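Local atomic coordinates of plasmid stabilization system (Mesorhizobium opportunistum, PDB entry 5CEG), a protein that probably acts as the ParE-type toxin of a type II toxin-antitoxin system, a member of the RelE toxin family. Residues Val20-Pro23 and Thr24-Ala27; Ser38-Ile41 and Arg42-Asp45. One frame throughout, in Å; residues are numbered along the deposited sequence. Where two conformers were deposited one is given.

Interaction 1: residues Val20-Pro23 and Thr24-Ala27; sequences VWSP and TAKA
With chi1 at 80°, S22 carries its OG between its own backbone N and carbonyl carbon, and from there the hydroxyl oxygen faces the amide of A25. W21 turns CG away from its own carbonyl carbon (chi1 -54°), which swings its indole toward the same alanine. The amide of A25 gives its hydrogen to S22 OG over 2.9 Å. This makes S22 the N-cap of helix 23-37. The hydroxyl also bonds to V104 O on strand 100-108, where it must act as donor, so one buried oxygen ties the start of the helix to the sheet.

The chain turns here directly from strand 18-21 into the helix, the N-terminal beta-to-alpha step of the RelE/ParE toxin fold. Two i to i+4 bonds build the first turn: K26 N meets S22 O at 3.0 Å, nearly in line with the carbonyl (C=O...N 167°), and A27 N reaches P23 O at 3.1 Å. P23, the first helical residue, has no N-H to offer.

Next to the cap, the methyl CB of A25 lies 3.5 Å from S22 OG and meets the edge of the indole, near the ring plane, at 4.2 Å from W21 CE3. V20 and S22 pair through their backbones with strand 100-108, whereas the W21 backbone bonds to a chain of another protein, probably the antitoxin. K26 runs fully extended away from the turn, and outside the two segments its NZ has a long, weak ion pair with an acidic side chain of that other chain.

Interaction 2: residues Ser38-Ile41 and Arg42-Asp45; sequences SENI and RAAD
D45 OD2 takes a salt-bridged hydrogen bond from R42 NH1 at 2.9 Å and also meets a basic side chain of another protein's chain, while the backbone N of D45 bonds to I41 O, also at 2.9 Å. R42 and D45 belong to the first turn of helix 41-60, whose N-cap is N40, closing the loop of the helical hairpin. N40 OD1 accepts the amide of A43 at 3.0 Å. The donor stands well above the amide plane, 57° out of it, so the bond misses the oxygen lone pairs. With chi1 at -170°, CG of N40 lies beside its carbonyl carbon and 3.6 Å from the methyl CB of A43.

R42 bends at chi2 and chi3, folding its guanidinium alongside the helix, one turn on, to D45, whose OD2 lies in the guanidinium plane. The other carboxylate oxygen, OD1, is hydrogen-bonded to Y33 OH of helix 23-37 and salt-bridged to a basic side chain of that other chain; with both oxygens held, the carboxylate's rotation should be fixed. N40 O completes the turn by accepting A44 N at 3.1 Å, in the carbonyl plane.

How the interactions relate
Interactions 1 and 2 are the N-terminal caps of the two consecutive helices, 23-37 and 41-60, one built on a serine and the other on an asparagine. Their centres are 21 Å apart and their nearest atoms about 12 Å, so they do not touch. The centre of interaction 1, beside the sheet, is about 10 Å from the centre of the chain; that of interaction 2, at the hairpin's far turn, about 20 Å. Helix 23-37 connects them: it starts at interaction 1 and brings Y33 and I36 against I41, A43, A44 and D45. Neither includes G109, L113 or L116, the sodium site. Interaction 1 borders one chain of another protein, interaction 2 two such chains.

Interaction 1: residues Val20-Pro23 and Thr24-Ala27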
ATOM      1  N   VAL B  20      -1.591  28.923 -23.634  1.00 12.62           N
ATOM      2  CA  VAL B  20      -1.759  27.956 -24.698  1.00 11.17           C
ATOM      3  C   VAL B  20      -1.616  26.550 -24.125  1.00 11.92           C
ATOM      4  O   VAL B  20      -1.114  26.377 -23.008  1.00 11.70           O
ATOM      5  CB  VAL B  20      -0.742  28.182 -25.834  1.00 11.59           C
ATOM      6  CG1 VAL B  20      -1.051  29.525 -26.555  1.00 15.39           C
ATOM      7  CG2 VAL B  20       0.679  28.203 -25.292  1.00 12.43           C
ATOM      8  N   TRP B  21      -2.096  25.574 -24.888  1.00 10.11           N
ATOM      9  CA  TRP B  21      -2.121  24.173 -24.459  1.00 10.55           C
ATOM     10  C   TRP B  21      -1.428  23.336 -25.521  1.00 13.36           C
ATOM     11  O   TRP B  21      -1.663  23.527 -26.707  1.00 12.23           O
ATOM     12  CB  TRP B  21      -3.559  23.669 -24.269  1.00 11.10           C
ATOM     13  CG  TRP B  21      -4.445  24.481 -23.358  1.00 13.74           C
ATOM     14  CD1 TRP B  21      -4.909  25.753 -23.579  1.00 14.91           C
ATOM     15  CD2 TRP B  21      -5.018  24.060 -22.105  1.00 11.45           C
ATOM     16  NE1 TRP B  21      -5.715  26.154 -22.537  1.00 13.22           N
ATOM     17  CE2 TRP B  21      -5.799  25.134 -21.621  1.00 11.79           C
ATOM     18  CE3 TRP B  21      -4.941  22.885 -21.344  1.00 12.10           C
ATOM     19  CZ2 TRP B  21      -6.496  25.066 -20.415  1.00 12.72           C
ATOM     20  CZ3 TRP B  21      -5.625  22.824 -20.147  1.00 10.92           C
ATOM     21  CH2 TRP B  21      -6.398  23.907 -19.694  1.00 11.93           C
ATOM     22  N   SER B  22      -0.575  22.403 -25.114  1.00 11.33           N
ATOM     23  CA  SER B  22       0.019  21.509 -26.096  1.00 11.33           C
ATOM     24  C   SER B  22      -1.072  20.688 -26.777  1.00  9.94           C
ATOM     25  O   SER B  22      -2.133  20.437 -26.205  1.00 10.82           O
ATOM     26  CB  SER B  22       1.049  20.583 -25.436  1.00 10.32           C
ATOM     27  OG  SER B  22       0.384  19.500 -24.791  1.00 11.64           O
ATOM     28  N   PRO B  23      -0.823  20.245 -28.018  1.00  9.82           N
ATOM     29  CA  PRO B  23      -1.782  19.335 -28.645  1.00 12.00           C
ATOM     30  C   PRO B  23      -2.133  18.134 -27.762  1.00 10.77           C
ATOM     31  O   PRO B  23      -3.305  17.748 -27.703  1.00 10.83           O
ATOM     32  CB  PRO B  23      -1.048  18.895 -29.915  1.00 14.27           C
ATOM     33  CG  PRO B  23      -0.245  20.103 -30.271  1.00 13.40           C
ATOM     34  CD  PRO B  23       0.238  20.666 -28.950  1.00 12.46           C
ATOM     35  N   THR B  24      -1.147  17.565 -27.075  1.00 11.00           N
ATOM     36  CA  THR B  24      -1.448  16.440 -26.192  1.00 10.29           C
ATOM     37  C   THR B  24      -2.338  16.860 -25.017  1.00  9.47           C
ATOM     38  O   THR B  24      -3.227  16.099 -24.621  1.00 10.70           O
ATOM     39  CB  THR B  24      -0.186  15.780 -25.631  1.00 11.39           C
ATOM     40  OG1 THR B  24       0.750  15.553 -26.697  1.00 13.21           O
ATOM     41  CG2 THR B  24      -0.554  14.433 -25.010  1.00 13.58           C
ATOM     42  N   ALA B  25      -2.126  18.063 -24.478  1.00 10.17           N
ATOM     43  CA  ALA B  25      -2.978  18.520 -23.375  1.00  9.68           C
ATOM     44  C   ALA B  25      -4.430  18.684 -23.825  1.00  9.83           C
ATOM     45  O   ALA B  25      -5.352  18.384 -23.080  1.00 10.58           O
ATOM     46  CB  ALA B  25      -2.453  19.827 -22.791  1.00  9.66           C
ATOM     47  N   LYS B  26      -4.633  19.197 -25.039  1.00  9.77           N
ATOM     48  CA  LYS B  26      -5.986  19.261 -25.581  1.00 11.24           C
ATOM     49  C   LYS B  26      -6.599  17.862 -25.669  1.00 11.03           C
ATOM     50  O   LYS B  26      -7.752  17.659 -25.303  1.00 11.43           O
ATOM     51  CB  LYS B  26      -5.981  19.931 -26.961  1.00 12.16           C
ATOM     52  CG  LYS B  26      -7.365  20.040 -27.569  1.00 15.28           C
ATOM     53  CD  LYS B  26      -7.294  20.663 -28.968  1.00 22.85           C
ATOM     54  CE  LYS B  26      -8.673  20.732 -29.617  1.00 40.24           C
ATOM     55  NZ  LYS B  26      -8.623  21.440 -30.932  1.00 41.42           N
ATOM     56  N   ALA B  27      -5.809  16.893 -26.133  1.00 11.88           N
ATOM     57  CA  ALA B  27      -6.263  15.514 -26.198  1.00 12.60           C
ATOM     58  C   ALA B  27      -6.593  14.966 -24.810  1.00  9.47           C
ATOM     59  O   ALA B  27      -7.564  14.210 -24.654  1.00 12.16           O
ATOM     60  CB  ALA B  27      -5.204  14.634 -26.889  1.00 10.77           C
TER

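Interaction 2: residues Ser38-Ile41 and Arg42-Asp45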
ATOM      1  N   SER B  38     -19.339   9.470 -20.779  1.00 15.63           N
ATOM      2  CA  SER B  38     -19.957   8.247 -21.288  1.00 18.15           C
ATOM      3  C   SER B  38     -21.049   7.743 -20.339  1.00 25.18           C
ATOM      4  O   SER B  38     -21.916   6.975 -20.748  1.00 26.08           O
ATOM      5  CB  SER B  38     -18.903   7.157 -21.521  1.00 20.00           C
ATOM      6  OG  SER B  38     -18.331   6.702 -20.306  1.00 20.64           O
ATOM      7  N   GLU B  39     -21.029   8.186 -19.084  1.00 18.21           N
ATOM      8  CA  GLU B  39     -22.096   7.800 -18.164  1.00 19.14           C
ATOM      9  C   GLU B  39     -22.721   8.965 -17.391  1.00 24.46           C
ATOM     10  O   GLU B  39     -23.818   8.831 -16.866  1.00 21.86           O
ATOM     11  CB  GLU B  39     -21.572   6.757 -17.186  1.00 26.97           C
ATOM     12  CG  GLU B  39     -20.462   7.250 -16.323  1.00 26.12           C
ATOM     13  CD  GLU B  39     -19.824   6.142 -15.499  1.00 23.60           C
ATOM     14  OE1 GLU B  39     -20.393   5.032 -15.413  1.00 43.90           O
ATOM     15  OE2 GLU B  39     -18.747   6.392 -14.936  1.00 23.55           O
ATOM     16  N   ASN B  40     -22.030  10.100 -17.318  1.00 19.18           N
ATOM     17  CA  ASN B  40     -22.511  11.226 -16.512  1.00 16.49           C
ATOM     18  C   ASN B  40     -22.044  12.540 -17.122  1.00 15.27           C
ATOM     19  O   ASN B  40     -20.964  13.055 -16.805  1.00 14.62           O
ATOM     20  CB  ASN B  40     -22.025  11.089 -15.066  1.00 15.70           C
ATOM     21  CG  ASN B  40     -22.683  12.083 -14.111  1.00 23.71           C
ATOM     22  OD1 ASN B  40     -23.086  13.175 -14.502  1.00 17.18           O
ATOM     23  ND2 ASN B  40     -22.767  11.706 -12.838  1.00 29.14           N
ATOM     24  N   ILE B  41     -22.872  13.086 -18.002  1.00 16.06           N
ATOM     25  CA  ILE B  41     -22.513  14.278 -18.743  0.51 14.84           C
ATOM     26  C   ILE B  41     -22.419  15.505 -17.816  1.00 14.75           C
ATOM     27  O   ILE B  41     -21.601  16.399 -18.029  1.00 14.39           O
ATOM     28  CB  ILE B  41     -23.531  14.507 -19.899  0.51 18.92           C
ATOM     29  CG1 ILE B  41     -22.936  15.392 -20.993  0.51 20.38           C
ATOM     30  CG2 ILE B  41     -24.877  14.998 -19.378  0.51 21.69           C
ATOM     31  CD1 ILE B  41     -21.840  14.714 -21.777  0.51 22.80           C
ATOM     32  N   ARG B  42     -23.237  15.543 -16.764  1.00 14.05           N
ATOM     33  CA  ARG B  42     -23.153  16.659 -15.831  1.00 15.56           C
ATOM     34  C   ARG B  42     -21.799  16.682 -15.122  1.00 13.49           C
ATOM     35  O   ARG B  42     -21.222  17.740 -14.914  1.00 13.74           O
ATOM     36  CB  ARG B  42     -24.289  16.612 -14.805  1.00 16.13           C
ATOM     37  CG  ARG B  42     -25.680  16.826 -15.408  1.00 22.93           C
ATOM     38  CD  ARG B  42     -25.907  18.245 -15.958  1.00 27.56           C
ATOM     39  NE  ARG B  42     -25.301  18.477 -17.272  1.00 27.42           N
ATOM     40  CZ  ARG B  42     -25.855  18.121 -18.429  1.00 31.19           C
ATOM     41  NH1 ARG B  42     -25.233  18.374 -19.575  1.00 35.08           N
ATOM     42  NH2 ARG B  42     -27.025  17.503 -18.448  1.00 27.91           N
ATOM     43  N   ALA B  43     -21.282  15.508 -14.774  1.00 14.66           N
ATOM     44  CA  ALA B  43     -19.958  15.445 -14.163  1.00 13.47           C
ATOM     45  C   ALA B  43     -18.870  15.866 -15.143  1.00 12.64           C
ATOM     46  O   ALA B  43     -17.904  16.524 -14.754  1.00 13.68           O
ATOM     47  CB  ALA B  43     -19.671  14.037 -13.641  1.00 13.96           C
ATOM     48  N   ALA B  44     -19.024  15.481 -16.407  1.00 11.56           N
ATOM     49  CA  ALA B  44     -18.060  15.874 -17.423  1.00 11.40           C
ATOM     50  C   ALA B  44     -18.043  17.399 -17.542  1.00 13.98           C
ATOM     51  O   ALA B  44     -16.984  18.030 -17.525  1.00 12.33           O
ATOM     52  CB  ALA B  44     -18.396  15.226 -18.764  1.00 11.34           C
ATOM     53  N   ASP B  45     -19.229  17.990 -17.624  1.00 13.28           N
ATOM     54  CA  ASP B  45     -19.326  19.442 -17.667  1.00 12.31           C
ATOM     55  C   ASP B  45     -18.700  20.120 -16.449  1.00 12.16           C
ATOM     56  O   ASP B  45     -18.034  21.145 -16.598  1.00 13.15           O
ATOM     57  CB  ASP B  45     -20.789  19.885 -17.789  1.00 13.27           C
ATOM     58  CG  ASP B  45     -21.332  19.730 -19.192  1.00 18.37           C
ATOM     59  OD1 ASP B  45     -20.540  19.756 -20.160  1.00 19.75           O
ATOM     60  OD2 ASP B  45     -22.566  19.601 -19.321  1.00 18.98           O
TER